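Spindle pole body-associated protein VIK1 (Candida glabrata, PDB 4GKP) is a noncatalytic partner of the kinesin Kar3 that probably binds microtubules through the C-terminal motor homology domain, the part present here with a truncated neck. Local coordinates at residues P215-S220 with K237-T242; L17-I22 with E37-M42. One frame throughout, in Å; residues are numbered along the deposited sequence.

Contact 1 of 2, residues P215-S220 with K237-T242; sequences PILKRS and KIFHDT
Phe239 reaches out from helix 230-241 and meets Leu217 and Ser220 with the edge of its ring. At its root, CB points toward helix 214-219, and CG stands anti to the carbonyl carbon (chi1 -62°), which sends the ring across the gap. Along the near edge, CD2 lies 4.1 Å from Ser220 CB, and CE2 comes closer to that same carbon, at 3.8 Å. At the tip, CZ touches Leu217 CD1 at 3.7 Å, the leucine side chain lying roughly perpendicular to that of Phe239. Both partners lie near the ring plane, so neither covers a face; the ring of Phe86, on strand 83-88, also meets Phe239, with the planes at about 25°.

Ser220 meets the ring with its CB, while its hydroxyl turns back to its own helix, OG bonding to Ile216 O at 2.7 Å. That carbonyl also accepts Ser220 N, from the opposite face of its plane, so a single oxygen takes both hydrogen-bond donors of the serine. Leu217 continues the apolar cluster to Leu235, Phe86 and Ile208. The arrangement is a helix-helix contact laid over a central beta-sheet, as in the kinesin motor domain-like fold.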
ATOM      1  N   PRO A 215      -9.114 -12.303   5.617  1.00 53.33           N
ATOM      2  CA  PRO A 215      -8.978 -13.014   6.902  1.00 51.80           C
ATOM      3  C   PRO A 215      -7.545 -13.126   7.434  1.00 52.50           C
ATOM      4  O   PRO A 215      -7.320 -12.947   8.648  1.00 50.89           O
ATOM      5  CB  PRO A 215      -9.540 -14.402   6.590  1.00 53.01           C
ATOM      6  CG  PRO A 215     -10.557 -14.144   5.532  1.00 51.70           C
ATOM      7  CD  PRO A 215      -9.936 -13.081   4.665  1.00 52.15           C
ATOM      8  N   ILE A 216      -6.592 -13.405   6.541  1.00 52.51           N
ATOM      9  CA  ILE A 216      -5.171 -13.481   6.922  1.00 55.07           C
ATOM     10  C   ILE A 216      -4.682 -12.119   7.419  1.00 54.62           C
ATOM     11  O   ILE A 216      -3.993 -12.025   8.442  1.00 51.65           O
ATOM     12  CB  ILE A 216      -4.267 -13.976   5.766  1.00 56.43           C
ATOM     13  CG1 ILE A 216      -4.642 -15.403   5.343  1.00 55.36           C
ATOM     14  N   LEU A 217      -5.063 -11.065   6.699  1.00 57.40           N
ATOM     15  CA  LEU A 217      -4.727  -9.708   7.113  1.00 57.76           C
ATOM     16  C   LEU A 217      -5.345  -9.418   8.484  1.00 55.61           C
ATOM     17  O   LEU A 217      -4.626  -9.092   9.423  1.00 56.88           O
ATOM     18  CB  LEU A 217      -5.166  -8.693   6.049  1.00 58.99           C
ATOM     19  CG  LEU A 217      -4.650  -7.253   6.120  1.00 57.96           C
ATOM     20  CD1 LEU A 217      -3.154  -7.197   5.886  1.00 57.29           C
ATOM     21  CD2 LEU A 217      -5.373  -6.393   5.096  1.00 58.60           C
ATOM     22  N   LYS A 218      -6.663  -9.579   8.601  1.00 56.39           N
ATOM     23  CA  LYS A 218      -7.356  -9.450   9.889  1.00 59.63           C
ATOM     24  C   LYS A 218      -6.607 -10.175  11.019  1.00 60.87           C
ATOM     25  O   LYS A 218      -6.226  -9.548  12.006  1.00 61.21           O
ATOM     26  CB  LYS A 218      -8.804  -9.947   9.788  1.00 58.97           C
ATOM     27  N   ARG A 219      -6.372 -11.480  10.853  1.00 63.78           N
ATOM     28  CA  ARG A 219      -5.658 -12.291  11.855  1.00 63.45           C
ATOM     29  C   ARG A 219      -4.320 -11.669  12.264  1.00 65.75           C
ATOM     30  O   ARG A 219      -3.958 -11.679  13.442  1.00 67.50           O
ATOM     31  CB  ARG A 219      -5.452 -13.735  11.370  1.00 68.12           C
ATOM     32  CG  ARG A 219      -6.691 -14.624  11.450  1.00 71.42           C
ATOM     33  CD  ARG A 219      -6.345 -16.105  11.344  1.00 75.37           C
ATOM     34  NE  ARG A 219      -6.006 -16.528   9.981  1.00 79.98           N
ATOM     35  CZ  ARG A 219      -4.769 -16.756   9.537  1.00 85.13           C
ATOM     36  NH1 ARG A 219      -3.716 -16.614  10.339  1.00 85.59           N
ATOM     37  NH2 ARG A 219      -4.579 -17.134   8.279  1.00 84.93           N
ATOM     38  N   SER A 220      -3.590 -11.125  11.289  1.00 64.15           N
ATOM     39  CA  SER A 220      -2.393 -10.337  11.574  1.00 58.82           C
ATOM     40  C   SER A 220      -2.810  -9.030  12.254  1.00 59.03           C
ATOM     41  O   SER A 220      -2.175  -8.574  13.204  1.00 55.46           O
ATOM     42  CB  SER A 220      -1.646 -10.035  10.280  1.00 58.98           C
ATOM     43  OG  SER A 220      -1.586 -11.169   9.433  1.00 55.11           O
ATOM     44  N   LYS A 237       5.437  -8.933  10.936  1.00 38.87           N
ATOM     45  CA  LYS A 237       6.748  -8.275  10.971  1.00 39.22           C
ATOM     46  C   LYS A 237       6.663  -6.818  10.454  1.00 39.98           C
ATOM     47  O   LYS A 237       7.306  -5.921  11.017  1.00 40.93           O
ATOM     48  CB  LYS A 237       7.767  -9.088  10.164  1.00 39.83           C
ATOM     49  CG  LYS A 237       9.119  -8.423   9.941  1.00 43.32           C
ATOM     50  CD  LYS A 237       9.924  -8.334  11.224  1.00 46.22           C
ATOM     51  CE  LYS A 237      11.110  -7.400  11.054  1.00 46.14           C
ATOM     52  NZ  LYS A 237      11.735  -7.053  12.361  1.00 46.70           N
ATOM     53  N   ILE A 238       5.849  -6.610   9.409  1.00 36.00           N
ATOM     54  CA  ILE A 238       5.582  -5.295   8.808  1.00 35.44           C
ATOM     55  C   ILE A 238       4.783  -4.376   9.752  1.00 38.41           C
ATOM     56  O   ILE A 238       5.198  -3.226   9.996  1.00 36.42           O
ATOM     57  CB  ILE A 238       4.896  -5.457   7.420  1.00 33.79           C
ATOM     58  CG1 ILE A 238       5.870  -6.067   6.411  1.00 31.71           C
ATOM     59  CG2 ILE A 238       4.373  -4.144   6.883  1.00 33.74           C
ATOM     60  CD1 ILE A 238       5.207  -6.709   5.214  1.00 31.27           C
ATOM     61  N   PHE A 239       3.666  -4.879  10.305  1.00 41.83           N
ATOM     62  CA  PHE A 239       2.882  -4.110  11.300  1.00 43.16           C
ATOM     63  C   PHE A 239       3.674  -3.779  12.566  1.00 45.07           C
ATOM     64  O   PHE A 239       3.418  -2.752  13.207  1.00 47.27           O
ATOM     65  CB  PHE A 239       1.566  -4.799  11.701  1.00 41.23           C
ATOM     66  CG  PHE A 239       0.598  -4.994  10.568  1.00 44.31           C
ATOM     67  CD1 PHE A 239       0.352  -3.980   9.649  1.00 44.78           C
ATOM     68  CD2 PHE A 239      -0.093  -6.195  10.433  1.00 45.08           C
ATOM     69  CE1 PHE A 239      -0.538  -4.166   8.607  1.00 43.29           C
ATOM     70  CE2 PHE A 239      -0.984  -6.390   9.392  1.00 45.97           C
ATOM     71  CZ  PHE A 239      -1.206  -5.374   8.478  1.00 47.08           C
ATOM     72  N   HIS A 240       4.631  -4.633  12.929  1.00 44.05           N
ATOM     73  CA  HIS A 240       5.379  -4.404  14.163  1.00 47.16           C
ATOM     74  C   HIS A 240       6.589  -3.547  13.984  1.00 46.47           C
ATOM     75  O   HIS A 240       6.935  -2.794  14.883  1.00 48.05           O
ATOM     76  CB  HIS A 240       5.770  -5.722  14.840  1.00 52.85           C
ATOM     77  CG  HIS A 240       6.385  -5.542  16.215  1.00 56.65           C
ATOM     78  ND1 HIS A 240       7.715  -5.618  16.433  1.00 58.81           N
ATOM     79  CD2 HIS A 240       5.800  -5.259  17.452  1.00 59.37           C
ATOM     80  CE1 HIS A 240       7.970  -5.406  17.741  1.00 58.45           C
ATOM     81  NE2 HIS A 240       6.798  -5.185  18.363  1.00 61.21           N
ATOM     82  N   ASP A 241       7.252  -3.652  12.834  1.00 45.41           N
ATOM     83  CA  ASP A 241       8.558  -3.017  12.657  1.00 43.42           C
ATOM     84  C   ASP A 241       8.658  -1.893  11.621  1.00 42.28           C
ATOM     85  O   ASP A 241       9.754  -1.371  11.388  1.00 37.88           O
ATOM     86  CB  ASP A 241       9.615  -4.087  12.412  1.00 46.89           C
ATOM     87  CG  ASP A 241       9.974  -4.829  13.684  1.00 51.53           C
ATOM     88  OD1 ASP A 241      10.441  -4.175  14.641  1.00 51.82           O
ATOM     89  OD2 ASP A 241       9.785  -6.060  13.731  1.00 55.19           O
ATOM     90  N   THR A 242       7.524  -1.535  11.007  1.00 38.61           N
ATOM     91  CA  THR A 242       7.445  -0.413  10.064  1.00 34.47           C
ATOM     92  C   THR A 242       6.192   0.393  10.383  1.00 34.98           C
ATOM     93  O   THR A 242       5.218  -0.171  10.881  1.00 38.27           O
ATOM     94  CB  THR A 242       7.408  -0.873   8.572  1.00 30.68           C
ATOM     95  OG1 THR A 242       6.136  -1.432   8.246  1.00 27.76           O
ATOM     96  CG2 THR A 242       8.459  -1.908   8.274  1.00 29.75           C
TER

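Contact 2 of 2, residues L17-I22 with E37-M42; sequences LFANII and ESIEDM
Strand 38-41 approaches strand 17-22 without pairing to it, the closest alpha carbons being those of Ala19 and Glu37, 8.8 Å apart, and the contact is made by side chains alone. It joins two sheets of the kinesin-like motor homology domain: residues 17-22 lie in the large mixed sheet, between parallel neighbours 52-56 and 246-250, whereas residues 38-41 form the middle strand of a small antiparallel sheet, flanked by 30-33 and 46-49. A G1 beta bulge, in which Glu37 and Ser38 both face Asn33, marks the entry to that middle strand.

Ile39 is the bridging residue on the small sheet. Its CG1 branch lies anti to the carbonyl carbon (chi1 -56°) and continues extended to CD1 (chi2 166°), carrying the terminal methyl to the large sheet. There it meets two residues of the same strand. Ala19 offers its CB, at 4.1 Å from Ile39 CD1. Ile21, two residues on along the strand, meets the same methyl end-on. All three residues are buried, and the hydrophobic cluster extends to Val32 and Tyr34 beside Ile21 and to Phe50 beside Ile39. Nearby, Glu37 OE1 accepts a bond from Leu53 N, a polar tie between the turn and strand 52-56. Between the two strands the closest approach is methyl to methyl, Ile21 CD1 to Ile39 CD1 at 3.5 Å.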
ATOM      1  N   LEU A  17      -5.611   5.711   7.647  1.00 39.97           N
ATOM      2  CA  LEU A  17      -6.544   4.937   6.862  1.00 38.92           C
ATOM      3  C   LEU A  17      -7.238   5.821   5.873  1.00 36.82           C
ATOM      4  O   LEU A  17      -8.011   6.696   6.247  1.00 38.28           O
ATOM      5  CB  LEU A  17      -7.586   4.272   7.750  1.00 40.90           C
ATOM      6  CG  LEU A  17      -7.170   3.374   8.906  1.00 44.01           C
ATOM      7  CD1 LEU A  17      -8.381   3.201   9.800  1.00 46.24           C
ATOM      8  CD2 LEU A  17      -6.669   2.018   8.441  1.00 43.43           C
ATOM      9  N   PHE A  18      -6.970   5.569   4.605  1.00 33.53           N
ATOM     10  CA  PHE A  18      -7.564   6.337   3.557  1.00 36.07           C
ATOM     11  C   PHE A  18      -8.617   5.516   2.823  1.00 35.94           C
ATOM     12  O   PHE A  18      -8.465   4.304   2.629  1.00 34.99           O
ATOM     13  CB  PHE A  18      -6.472   6.877   2.630  1.00 37.07           C
ATOM     14  CG  PHE A  18      -5.377   7.604   3.367  1.00 39.07           C
ATOM     15  CD1 PHE A  18      -5.524   8.936   3.710  1.00 40.59           C
ATOM     16  CD2 PHE A  18      -4.216   6.945   3.753  1.00 40.47           C
ATOM     17  CE1 PHE A  18      -4.526   9.608   4.410  1.00 45.57           C
ATOM     18  CE2 PHE A  18      -3.221   7.608   4.460  1.00 42.27           C
ATOM     19  CZ  PHE A  18      -3.371   8.942   4.790  1.00 40.80           C
ATOM     20  N   ALA A  19      -9.697   6.189   2.447  1.00 36.74           N
ATOM     21  CA  ALA A  19     -10.741   5.586   1.641  1.00 37.90           C
ATOM     22  C   ALA A  19     -10.736   6.238   0.282  1.00 37.70           C
ATOM     23  O   ALA A  19     -10.998   7.421   0.157  1.00 41.58           O
ATOM     24  CB  ALA A  19     -12.106   5.738   2.306  1.00 38.05           C
ATOM     25  N   ASN A  20     -10.409   5.460  -0.735  1.00 37.54           N
ATOM     26  CA  ASN A  20     -10.492   5.933  -2.092  1.00 38.94           C
ATOM     27  C   ASN A  20     -11.936   5.664  -2.517  1.00 39.28           C
ATOM     28  O   ASN A  20     -12.331   4.522  -2.759  1.00 40.05           O
ATOM     29  CB  ASN A  20      -9.468   5.198  -2.968  1.00 38.44           C
ATOM     30  CG  ASN A  20      -9.075   5.982  -4.194  1.00 39.30           C
ATOM     31  OD1 ASN A  20      -9.407   7.149  -4.331  1.00 43.43           O
ATOM     32  ND2 ASN A  20      -8.357   5.338  -5.100  1.00 42.85           N
ATOM     33  N   ILE A  21     -12.720   6.733  -2.554  1.00 38.72           N
ATOM     34  CA  ILE A  21     -14.157   6.672  -2.760  1.00 39.94           C
ATOM     35  C   ILE A  21     -14.374   6.771  -4.256  1.00 41.20           C
ATOM     36  O   ILE A  21     -14.101   7.809  -4.856  1.00 42.57           O
ATOM     37  CB  ILE A  21     -14.868   7.880  -2.063  1.00 41.32           C
ATOM     38  CG1 ILE A  21     -14.458   8.005  -0.585  1.00 40.26           C
ATOM     39  CG2 ILE A  21     -16.387   7.840  -2.232  1.00 37.63           C
ATOM     40  CD1 ILE A  21     -15.094   6.987   0.334  1.00 41.78           C
ATOM     41  N   ILE A  22     -14.844   5.691  -4.873  1.00 41.14           N
ATOM     42  CA  ILE A  22     -15.248   5.783  -6.271  1.00 44.32           C
ATOM     43  C   ILE A  22     -16.729   6.211  -6.287  1.00 46.48           C
ATOM     44  O   ILE A  22     -17.631   5.384  -6.401  1.00 41.11           O
ATOM     45  CB  ILE A  22     -14.939   4.491  -7.071  1.00 43.98           C
ATOM     46  CG1 ILE A  22     -13.530   3.965  -6.740  1.00 41.20           C
ATOM     47  CG2 ILE A  22     -15.077   4.740  -8.572  1.00 42.80           C
ATOM     48  CD1 ILE A  22     -12.394   4.885  -7.157  1.00 38.22           C
ATOM     49  N   GLU A  37     -15.350  12.703   7.347  1.00 55.79           N
ATOM     50  CA  GLU A  37     -14.451  11.619   6.890  1.00 54.31           C
ATOM     51  C   GLU A  37     -14.971  10.243   7.326  1.00 52.39           C
ATOM     52  O   GLU A  37     -14.217   9.382   7.802  1.00 51.67           O
ATOM     53  CB  GLU A  37     -12.992  11.830   7.352  1.00 53.84           C
ATOM     54  CG  GLU A  37     -12.454  13.253   7.234  1.00 49.76           C
ATOM     55  CD  GLU A  37     -12.063  13.663   5.823  1.00 46.60           C
ATOM     56  OE1 GLU A  37     -12.336  12.931   4.851  1.00 43.17           O
ATOM     57  OE2 GLU A  37     -11.464  14.746   5.688  1.00 48.43           O
ATOM     58  N   SER A  38     -16.272  10.048   7.164  1.00 49.77           N
ATOM     59  CA  SER A  38     -16.911   8.827   7.612  1.00 48.52           C
ATOM     60  C   SER A  38     -17.746   8.214   6.509  1.00 47.46           C
ATOM     61  O   SER A  38     -18.221   8.897   5.603  1.00 47.14           O
ATOM     62  CB  SER A  38     -17.797   9.099   8.832  1.00 49.31           C
ATOM     63  OG  SER A  38     -18.978   9.794   8.454  1.00 49.42           O
ATOM     64  N   ILE A  39     -17.914   6.905   6.597  1.00 48.07           N
ATOM     65  CA  ILE A  39     -18.834   6.195   5.729  1.00 47.79           C
ATOM     66  C   ILE A  39     -19.788   5.401   6.621  1.00 48.57           C
ATOM     67  O   ILE A  39     -19.360   4.590   7.453  1.00 47.17           O
ATOM     68  CB  ILE A  39     -18.092   5.260   4.742  1.00 45.81           C
ATOM     69  CG1 ILE A  39     -17.068   6.044   3.915  1.00 43.31           C
ATOM     70  CG2 ILE A  39     -19.076   4.547   3.823  1.00 44.36           C
ATOM     71  CD1 ILE A  39     -16.081   5.164   3.176  1.00 44.40           C
ATOM     72  N   GLU A  40     -21.080   5.664   6.478  1.00 51.95           N
ATOM     73  CA  GLU A  40     -22.054   4.828   7.145  1.00 52.87           C
ATOM     74  C   GLU A  40     -22.550   3.748   6.201  1.00 50.16           C
ATOM     75  O   GLU A  40     -22.959   4.026   5.077  1.00 48.87           O
ATOM     76  CB  GLU A  40     -23.224   5.617   7.737  1.00 56.35           C
ATOM     77  CG  GLU A  40     -24.253   4.686   8.366  1.00 61.54           C
ATOM     78  CD  GLU A  40     -25.259   5.376   9.260  1.00 65.34           C
ATOM     79  OE1 GLU A  40     -25.728   6.483   8.909  1.00 60.13           O
ATOM     80  OE2 GLU A  40     -25.592   4.779  10.311  1.00 69.41           O
ATOM     81  N   ASP A  41     -22.484   2.519   6.697  1.00 50.17           N
ATOM     82  CA  ASP A  41     -23.013   1.337   6.051  1.00 50.55           C
ATOM     83  C   ASP A  41     -24.466   1.130   6.529  1.00 52.22           C
ATOM     84  O   ASP A  41     -24.707   0.625   7.624  1.00 51.31           O
ATOM     85  CB  ASP A  41     -22.119   0.170   6.467  1.00 50.96           C
ATOM     86  CG  ASP A  41     -22.444  -1.118   5.762  1.00 53.28           C
ATOM     87  OD1 ASP A  41     -23.571  -1.259   5.235  1.00 55.04           O
ATOM     88  OD2 ASP A  41     -21.553  -2.001   5.752  1.00 51.49           O
ATOM     89  N   MET A  42     -25.430   1.542   5.715  1.00 55.96           N
ATOM     90  CA  MET A  42     -26.849   1.416   6.078  1.00 60.01           C
ATOM     91  C   MET A  42     -27.330  -0.045   6.010  1.00 62.94           C
ATOM     92  O   MET A  42     -28.343  -0.401   6.621  1.00 63.93           O
ATOM     93  CB  MET A  42     -27.731   2.301   5.187  1.00 62.50           C
ATOM     94  CG  MET A  42     -27.292   3.757   5.058  1.00 68.66           C
ATOM     95  SD  MET A  42     -27.488   4.744   6.560  1.00 76.76           S
TER

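Both segments of contact 2 come early in the chain, and both of contact 1 come late. Their centres lie 22 Å apart and their nearest atoms about 9 Å, so they do not meet. The large mixed sheet connects them: strand 17-22 of contact 2 pairs with 246-250, which pairs in turn with 83-88, the strand that Leu217 and Ile238 of contact 1 pack against. Strand 246-250 also follows helix 230-241 in the chain. The pair illustrates how one sheet can organise separate elements of a motor-like domain, receiving a small antiparallel sheet at contact 2 and two helices at contact 1.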